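Local coordinates for protein AMP-dependent synthetase and ligase (Xenorhabdus doucetiae, PDB 6QSR) that forms the dehydratase heterocomplex ApeI:P with a FabA/FabZ-like partner, in the type II polyketide synthase pathway to aryl polyene pigments, at residues L26-G31 with I45-H50; I84-D87 with L92-F95. All coordinates share one frame; numbering follows the deposited sequence.

Interaction 1 (L26-G31 with I45-H50)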
ATOM      1  N   LEU A  26      -6.801 -10.161  11.943  1.00 30.14           N
ATOM      2  CA  LEU A  26      -7.037  -9.331  10.757  1.00 30.25           C
ATOM      3  C   LEU A  26      -6.158  -9.819   9.596  1.00 30.69           C
ATOM      4  O   LEU A  26      -4.936  -9.941   9.740  1.00 28.09           O
ATOM      5  CB  LEU A  26      -6.736  -7.870  11.091  1.00 29.36           C
ATOM      6  CG  LEU A  26      -7.002  -6.794  10.038  1.00 28.75           C
ATOM      7  CD1 LEU A  26      -8.499  -6.671   9.790  1.00 28.66           C
ATOM      8  CD2 LEU A  26      -6.420  -5.466  10.505  1.00 28.73           C
ATOM      9  N   ASP A  27      -6.789 -10.110   8.459  1.00 33.59           N
ATOM     10  CA  ASP A  27      -6.111 -10.834   7.368  1.00 36.64           C
ATOM     11  C   ASP A  27      -4.959 -10.078   6.680  1.00 32.56           C
ATOM     12  O   ASP A  27      -4.064 -10.710   6.121  1.00 32.43           O
ATOM     13  CB  ASP A  27      -7.104 -11.420   6.337  1.00 46.04           C
ATOM     14  CG  ASP A  27      -8.216 -10.461   5.955  1.00 54.58           C
ATOM     15  OD1 ASP A  27      -8.141  -9.265   6.314  1.00 56.20           O
ATOM     16  OD2 ASP A  27      -9.179 -10.914   5.300  1.00 58.81           O
ATOM     17  N   TRP A  28      -4.964  -8.743   6.760  1.00 28.56           N
ATOM     18  CA  TRP A  28      -3.827  -7.904   6.341  1.00 25.63           C
ATOM     19  C   TRP A  28      -2.478  -8.303   6.947  1.00 26.26           C
ATOM     20  O   TRP A  28      -1.439  -8.126   6.313  1.00 27.51           O
ATOM     21  CB  TRP A  28      -4.072  -6.438   6.723  1.00 24.66           C
ATOM     22  CG  TRP A  28      -5.195  -5.774   6.009  1.00 25.35           C
ATOM     23  CD1 TRP A  28      -6.416  -5.447   6.520  1.00 26.19           C
ATOM     24  CD2 TRP A  28      -5.198  -5.339   4.647  1.00 25.40           C
ATOM     25  NE1 TRP A  28      -7.182  -4.828   5.558  1.00 26.60           N
ATOM     26  CE2 TRP A  28      -6.456  -4.747   4.400  1.00 25.95           C
ATOM     27  CE3 TRP A  28      -4.256  -5.385   3.614  1.00 26.60           C
ATOM     28  CZ2 TRP A  28      -6.801  -4.212   3.151  1.00 26.48           C
ATOM     29  CZ3 TRP A  28      -4.596  -4.849   2.370  1.00 27.19           C
ATOM     30  CH2 TRP A  28      -5.859  -4.272   2.155  1.00 27.14           C
ATOM     31  N   PHE A  29      -2.494  -8.791   8.188  1.00 27.46           N
ATOM     32  CA  PHE A  29      -1.272  -9.222   8.873  1.00 27.61           C
ATOM     33  C   PHE A  29      -0.748 -10.580   8.407  1.00 28.85           C
ATOM     34  O   PHE A  29       0.417 -10.881   8.639  1.00 27.12           O
ATOM     35  CB  PHE A  29      -1.491  -9.278  10.391  1.00 26.26           C
ATOM     36  CG  PHE A  29      -1.812  -7.952  11.015  1.00 25.64           C
ATOM     37  CD1 PHE A  29      -0.907  -6.893  10.950  1.00 26.82           C
ATOM     38  CD2 PHE A  29      -3.001  -7.768  11.704  1.00 24.77           C
ATOM     39  CE1 PHE A  29      -1.197  -5.674  11.545  1.00 25.79           C
ATOM     40  CE2 PHE A  29      -3.300  -6.547  12.288  1.00 24.02           C
ATOM     41  CZ  PHE A  29      -2.397  -5.502  12.212  1.00 23.91           C
ATOM     42  N   ARG A  30      -1.595 -11.396   7.768  1.00 32.81           N
ATOM     43  CA  ARG A  30      -1.200 -12.732   7.293  1.00 33.05           C
ATOM     44  C   ARG A  30      -0.074 -12.666   6.256  1.00 32.81           C
ATOM     45  O   ARG A  30      -0.258 -12.132   5.156  1.00 30.93           O
ATOM     46  CB  ARG A  30      -2.384 -13.480   6.677  1.00 36.92           C
ATOM     47  CG  ARG A  30      -3.574 -13.707   7.598  1.00 42.90           C
ATOM     48  CD  ARG A  30      -4.466 -14.832   7.096  1.00 48.10           C
ATOM     49  NE  ARG A  30      -3.805 -16.124   7.313  1.00 59.18           N
ATOM     50  CZ  ARG A  30      -3.559 -17.066   6.395  1.00 62.89           C
ATOM     51  NH1 ARG A  30      -3.948 -16.943   5.123  1.00 62.92           N
ATOM     52  NH2 ARG A  30      -2.928 -18.177   6.770  1.00 65.81           N
ATOM     53  N   GLY A  31       1.090 -13.204   6.613  1.00 31.77           N
ATOM     54  CA  GLY A  31       2.275 -13.147   5.753  1.00 33.01           C
ATOM     55  C   GLY A  31       2.918 -11.770   5.646  1.00 31.41           C
ATOM     56  O   GLY A  31       3.743 -11.542   4.763  1.00 33.20           O
ATOM     57  N   ILE A  45      -4.978   3.230   3.647  1.00 20.78           N
ATOM     58  CA  ILE A  45      -5.637   3.947   2.540  1.00 21.15           C
ATOM     59  C   ILE A  45      -7.005   3.310   2.242  1.00 21.94           C
ATOM     60  O   ILE A  45      -7.999   4.031   2.033  1.00 20.68           O
ATOM     61  CB  ILE A  45      -4.738   4.003   1.292  1.00 20.58           C
ATOM     62  CG1 ILE A  45      -3.487   4.839   1.596  1.00 22.79           C
ATOM     63  CG2 ILE A  45      -5.470   4.627   0.105  1.00 20.07           C
ATOM     64  CD1 ILE A  45      -2.307   4.510   0.727  1.00 25.14           C
ATOM     65  N   ASP A  46      -7.046   1.975   2.261  1.00 21.00           N
ATOM     66  CA  ASP A  46      -8.267   1.208   1.989  1.00 20.00           C
ATOM     67  C   ASP A  46      -9.426   1.639   2.906  1.00 19.33           C
ATOM     68  O   ASP A  46     -10.521   1.898   2.427  1.00 18.17           O
ATOM     69  CB  ASP A  46      -7.989  -0.302   2.087  1.00 20.57           C
ATOM     70  CG  ASP A  46      -9.103  -1.152   1.493  1.00 22.25           C
ATOM     71  OD1 ASP A  46      -9.290  -1.134   0.260  1.00 23.27           O
ATOM     72  OD2 ASP A  46      -9.783  -1.862   2.253  1.00 25.77           O
ATOM     73  N   TRP A  47      -9.165   1.770   4.210  1.00 19.27           N
ATOM     74  CA  TRP A  47     -10.202   2.151   5.174  1.00 18.29           C
ATOM     75  C   TRP A  47     -10.615   3.621   5.047  1.00 17.79           C
ATOM     76  O   TRP A  47     -11.795   3.941   5.143  1.00 19.98           O
ATOM     77  CB  TRP A  47      -9.757   1.846   6.612  1.00 18.48           C
ATOM     78  CG  TRP A  47      -9.337   0.423   6.819  1.00 21.04           C
ATOM     79  CD1 TRP A  47      -9.747  -0.676   6.111  1.00 22.05           C
ATOM     80  CD2 TRP A  47      -8.430  -0.059   7.815  1.00 23.11           C
ATOM     81  NE1 TRP A  47      -9.128  -1.811   6.592  1.00 23.73           N
ATOM     82  CE2 TRP A  47      -8.322  -1.461   7.644  1.00 24.97           C
ATOM     83  CE3 TRP A  47      -7.688   0.557   8.832  1.00 23.80           C
ATOM     84  CZ2 TRP A  47      -7.502  -2.258   8.460  1.00 26.35           C
ATOM     85  CZ3 TRP A  47      -6.864  -0.240   9.641  1.00 25.28           C
ATOM     86  CH2 TRP A  47      -6.780  -1.628   9.442  1.00 26.33           C
ATOM     87  N   VAL A  48      -9.654   4.503   4.810  1.00 16.79           N
ATOM     88  CA  VAL A  48      -9.959   5.897   4.474  1.00 17.69           C
ATOM     89  C   VAL A  48     -10.971   5.955   3.327  1.00 17.65           C
ATOM     90  O   VAL A  48     -11.990   6.640   3.426  1.00 18.08           O
ATOM     91  CB  VAL A  48      -8.684   6.715   4.166  1.00 17.66           C
ATOM     92  CG1 VAL A  48      -9.019   8.048   3.504  1.00 15.17           C
ATOM     93  CG2 VAL A  48      -7.911   6.965   5.454  1.00 20.22           C
ATOM     94  N   MET A  49     -10.722   5.195   2.273  1.00 18.23           N
ATOM     95  CA  MET A  49     -11.655   5.149   1.141  1.00 18.78           C
ATOM     96  C   MET A  49     -13.029   4.554   1.489  1.00 19.76           C
ATOM     97  O   MET A  49     -14.033   5.012   0.951  1.00 20.13           O
ATOM     98  CB  MET A  49     -11.029   4.405  -0.034  1.00 18.71           C
ATOM     99  CG  MET A  49      -9.799   5.100  -0.600  1.00 19.22           C
ATOM    100  SD  MET A  49     -10.099   6.731  -1.312  1.00 22.61           S
ATOM    101  CE  MET A  49     -11.564   6.399  -2.295  1.00 21.18           C
ATOM    102  N   HIS A  50     -13.073   3.556   2.377  1.00 21.26           N
ATOM    103  CA  HIS A  50     -14.343   2.950   2.813  1.00 23.88           C
ATOM    104  C   HIS A  50     -15.220   3.945   3.568  1.00 22.54           C
ATOM    105  O   HIS A  50     -16.402   4.082   3.270  1.00 21.43           O
ATOM    106  CB  HIS A  50     -14.114   1.713   3.696  1.00 27.66           C
ATOM    107  CG  HIS A  50     -15.358   1.219   4.374  1.00 32.33           C
ATOM    108  ND1 HIS A  50     -16.381   0.595   3.692  1.00 32.56           N
ATOM    109  CD2 HIS A  50     -15.759   1.290   5.667  1.00 35.30           C
ATOM    110  CE1 HIS A  50     -17.349   0.286   4.538  1.00 34.82           C
ATOM    111  NE2 HIS A  50     -16.996   0.696   5.743  1.00 35.39           N
TER
HETATM  112  O   HOH W   1     -10.014  -3.357   4.343  1.00 39.75           O
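W28 and W47 bring their indoles together obliquely, nitrogen beside nitrogen, and most of the surface buried between 26-31 and 45-50 belongs to this pair. The two NE1 atoms, W28 NE1 and W47 NE1, lie 3.7 Å apart. The five-membered rings are steeply inclined, their planes at 78° and their centroids 5.6 Å apart, an oblique meeting. Beside the nitrogens, W28 CD1 rests 3.9 Å from W47 CZ2, so the approach is partly apolar. The W47 side chain, its CG anti to the carbonyl carbon (chi1 -54°), brings its indole up to L26 and W28.

The motif is that of the hot-dog fold, in which a sheet wraps a central helix, here 41-56; the loop after strand 15-21 meets that helix through these rings. L26 comes head-on toward W47 and sets a methyl, L26 CD2, 4.0 Å from W47 CZ2, at the six-membered edge, near the plane of the indole.

Two N-H groups and a carboxylate in so buried a place need partners. Both indole nitrogens bond to the backbone oxygen of M1, and a water in the plane of each ring accepts only weakly from them. The same water donates to D46, 2.6 Å from D46 OD2; outside the two segments, K2 forms a salt bridge with that oxygen. D46 OD2 sits at the edge of the W28 ring, 3.9 Å from W28 CZ2, while D46 OD1 accepts a hydrogen bond from W77 of the FabA/FabZ-like partner chain.

Interaction 2 (I84-D87 with L92-F95)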
ATOM      1  N   ILE A  84     -10.833  12.078   9.193  1.00 21.01           N
ATOM      2  CA  ILE A  84     -10.969  12.303   7.743  1.00 22.76           C
ATOM      3  C   ILE A  84     -11.771  13.578   7.499  1.00 22.67           C
ATOM      4  O   ILE A  84     -12.804  13.795   8.140  1.00 22.75           O
ATOM      5  CB  ILE A  84     -11.699  11.140   7.021  1.00 24.01           C
ATOM      6  CG1 ILE A  84     -11.018   9.792   7.273  1.00 25.08           C
ATOM      7  CG2 ILE A  84     -11.725  11.389   5.517  1.00 25.98           C
ATOM      8  CD1 ILE A  84     -11.906   8.601   6.978  1.00 26.07           C
ATOM      9  N   ASN A  85     -11.302  14.394   6.557  1.00 23.60           N
ATOM     10  CA  ASN A  85     -11.992  15.605   6.137  1.00 24.44           C
ATOM     11  C   ASN A  85     -12.163  15.550   4.621  1.00 22.17           C
ATOM     12  O   ASN A  85     -11.199  15.279   3.896  1.00 21.27           O
ATOM     13  CB  ASN A  85     -11.175  16.828   6.548  1.00 27.66           C
ATOM     14  CG  ASN A  85     -11.852  18.139   6.193  1.00 32.61           C
ATOM     15  OD1 ASN A  85     -11.845  18.574   5.035  1.00 32.34           O
ATOM     16  ND2 ASN A  85     -12.425  18.788   7.196  1.00 35.37           N
ATOM     17  N   TRP A  86     -13.392  15.788   4.159  1.00 21.35           N
ATOM     18  CA  TRP A  86     -13.713  15.841   2.735  1.00 22.07           C
ATOM     19  C   TRP A  86     -14.013  17.285   2.349  1.00 23.57           C
ATOM     20  O   TRP A  86     -14.921  17.904   2.913  1.00 24.13           O
ATOM     21  CB  TRP A  86     -14.905  14.922   2.447  1.00 22.26           C
ATOM     22  CG  TRP A  86     -15.531  15.066   1.094  1.00 22.68           C
ATOM     23  CD1 TRP A  86     -16.849  15.293   0.827  1.00 23.10           C
ATOM     24  CD2 TRP A  86     -14.874  14.965  -0.172  1.00 21.27           C
ATOM     25  NE1 TRP A  86     -17.056  15.340  -0.533  1.00 22.21           N
ATOM     26  CE2 TRP A  86     -15.858  15.150  -1.167  1.00 21.56           C
ATOM     27  CE3 TRP A  86     -13.542  14.750  -0.564  1.00 21.00           C
ATOM     28  CZ2 TRP A  86     -15.558  15.109  -2.531  1.00 20.39           C
ATOM     29  CZ3 TRP A  86     -13.242  14.715  -1.919  1.00 21.22           C
ATOM     30  CH2 TRP A  86     -14.250  14.902  -2.887  1.00 22.25           C
ATOM     31  N   ASP A  87     -13.233  17.819   1.408  1.00 23.81           N
ATOM     32  CA  ASP A  87     -13.432  19.166   0.876  1.00 23.51           C
ATOM     33  C   ASP A  87     -13.918  19.001  -0.566  1.00 21.59           C
ATOM     34  O   ASP A  87     -13.129  18.785  -1.485  1.00 18.96           O
ATOM     35  CB  ASP A  87     -12.137  19.980   0.955  1.00 24.44           C
ATOM     36  CG  ASP A  87     -12.357  21.465   0.710  1.00 28.33           C
ATOM     37  OD1 ASP A  87     -13.250  21.818  -0.079  1.00 28.57           O
ATOM     38  OD2 ASP A  87     -11.626  22.287   1.309  1.00 32.15           O
ATOM     39  N   LEU A  92     -10.899  17.074  -2.485  1.00 21.86           N
ATOM     40  CA  LEU A  92      -9.761  16.702  -1.639  1.00 20.92           C
ATOM     41  C   LEU A  92     -10.183  16.055  -0.330  1.00 19.40           C
ATOM     42  O   LEU A  92     -10.926  16.639   0.464  1.00 19.20           O
ATOM     43  CB  LEU A  92      -8.911  17.939  -1.348  1.00 23.88           C
ATOM     44  CG  LEU A  92      -7.578  17.760  -0.621  1.00 29.45           C
ATOM     45  CD1 LEU A  92      -6.579  17.032  -1.503  1.00 28.65           C
ATOM     46  CD2 LEU A  92      -7.029  19.112  -0.183  1.00 33.75           C
ATOM     47  N   LEU A  93      -9.685  14.838  -0.131  1.00 19.02           N
ATOM     48  CA  LEU A  93      -9.890  14.053   1.063  1.00 20.07           C
ATOM     49  C   LEU A  93      -8.560  14.042   1.813  1.00 21.39           C
ATOM     50  O   LEU A  93      -7.525  13.654   1.248  1.00 21.22           O
ATOM     51  CB  LEU A  93     -10.288  12.635   0.657  1.00 23.14           C
ATOM     52  CG  LEU A  93     -10.743  11.620   1.693  1.00 27.29           C
ATOM     53  CD1 LEU A  93     -12.079  12.032   2.307  1.00 31.94           C
ATOM     54  CD2 LEU A  93     -10.848  10.243   1.040  1.00 25.48           C
ATOM     55  N   THR A  94      -8.592  14.468   3.072  1.00 22.30           N
ATOM     56  CA  THR A  94      -7.412  14.506   3.921  1.00 22.11           C
ATOM     57  C   THR A  94      -7.653  13.600   5.103  1.00 20.76           C
ATOM     58  O   THR A  94      -8.785  13.494   5.581  1.00 19.01           O
ATOM     59  CB  THR A  94      -7.108  15.937   4.390  1.00 24.27           C
ATOM     60  OG1 THR A  94      -8.293  16.515   4.930  1.00 29.18           O
ATOM     61  CG2 THR A  94      -6.674  16.785   3.220  1.00 25.23           C
ATOM     62  N   PHE A  95      -6.596  12.932   5.557  1.00 20.13           N
ATOM     63  CA  PHE A  95      -6.705  11.977   6.668  1.00 18.79           C
ATOM     64  C   PHE A  95      -5.472  11.953   7.551  1.00 18.94           C
ATOM     65  O   PHE A  95      -4.375  12.324   7.139  1.00 19.23           O
ATOM     66  CB  PHE A  95      -7.004  10.546   6.180  1.00 19.17           C
ATOM     67  CG  PHE A  95      -5.848   9.876   5.488  1.00 19.71           C
ATOM     68  CD1 PHE A  95      -5.651  10.038   4.120  1.00 19.97           C
ATOM     69  CD2 PHE A  95      -4.954   9.080   6.194  1.00 20.75           C
ATOM     70  CE1 PHE A  95      -4.588   9.424   3.472  1.00 20.17           C
ATOM     71  CE2 PHE A  95      -3.882   8.464   5.545  1.00 20.06           C
ATOM     72  CZ  PHE A  95      -3.701   8.638   4.185  1.00 20.10           C
TER
HETATM   73  O   HOH W   2      -9.886  17.799   2.846  1.00 26.95           O
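I84-D87 and L92-F95 run antiparallel, their axes 4.7 Å apart at closest approach and their directions at 166°, as the two arms of a beta hairpin. Hydrogen-bonded pairs N85-T94 and D87-L92 alternate with the non-hydrogen-bonded pairs I84-F95 and W86-L93. All four N-H...O bonds are close to straight; N85 N to T94 O measures 2.8 Å, and L92 N to D87 O, the longest, 3.0 Å. Beside these bonds, CA-H...O contacts run from I84 CA to T94 O and from L93 CA to N85 O.

I84, W86, L93 and F95 share the face turned to helix 41-56, whose residues V48, Y51, A52 and L56 pack against it. L93 holds the middle: L93 CD1 presses to within 3.3 Å of I84 CG2, tighter than ordinary van der Waals contact, and also meets the CB of W86. With CG anti to the backbone N (chi1 168°), the W86 indole swings across to the neighbouring strand, where its six-membered ring lies along the L92 backbone and W86 CZ3 comes 3.4 Å from L92 N. The indole also meets W60 edge-to-face.

N85, T94, D87 and L92 occupy the other face. N85 and T94 lie side by side there, N85 CB 3.3 Å from T94 OG1. A water lies 2.8 Å from L92 O and 3.0 Å from N85 O, with T94 OG1 also bonded to it; acceptors within its reach outnumber its protons, so the carbonyls probably share it. N85 ND2 hydrogen-bonds to E15 of the adjacent strand 15-21.

Backbone bonds set the register, and apolar side chains pack toward the helix; the face of N85, L92, T94 and D87 is mixed, and its polar groups hold a water against the carbonyls.

How the interactions relate
Both contacts belong to one hot-dog architecture, and helix 41-56 connects them. In interaction 1 the helix receives the loop at 26-31; in interaction 2 the hairpin strands pack against it. V48 makes much of the connection, packing on F95 (V48 CG2 to F95 CG, 3.6 Å) and on L93, although the centres of the contacts are about 19 Å apart, on opposite sides of the chain's centre. Interaction 1 is fully buried and rests on side chains, with indoles and a carboxylate joined through water and the partner subunit close by. Interaction 2 is partly buried, ruled by main-chain bonding, and touched by no other chain.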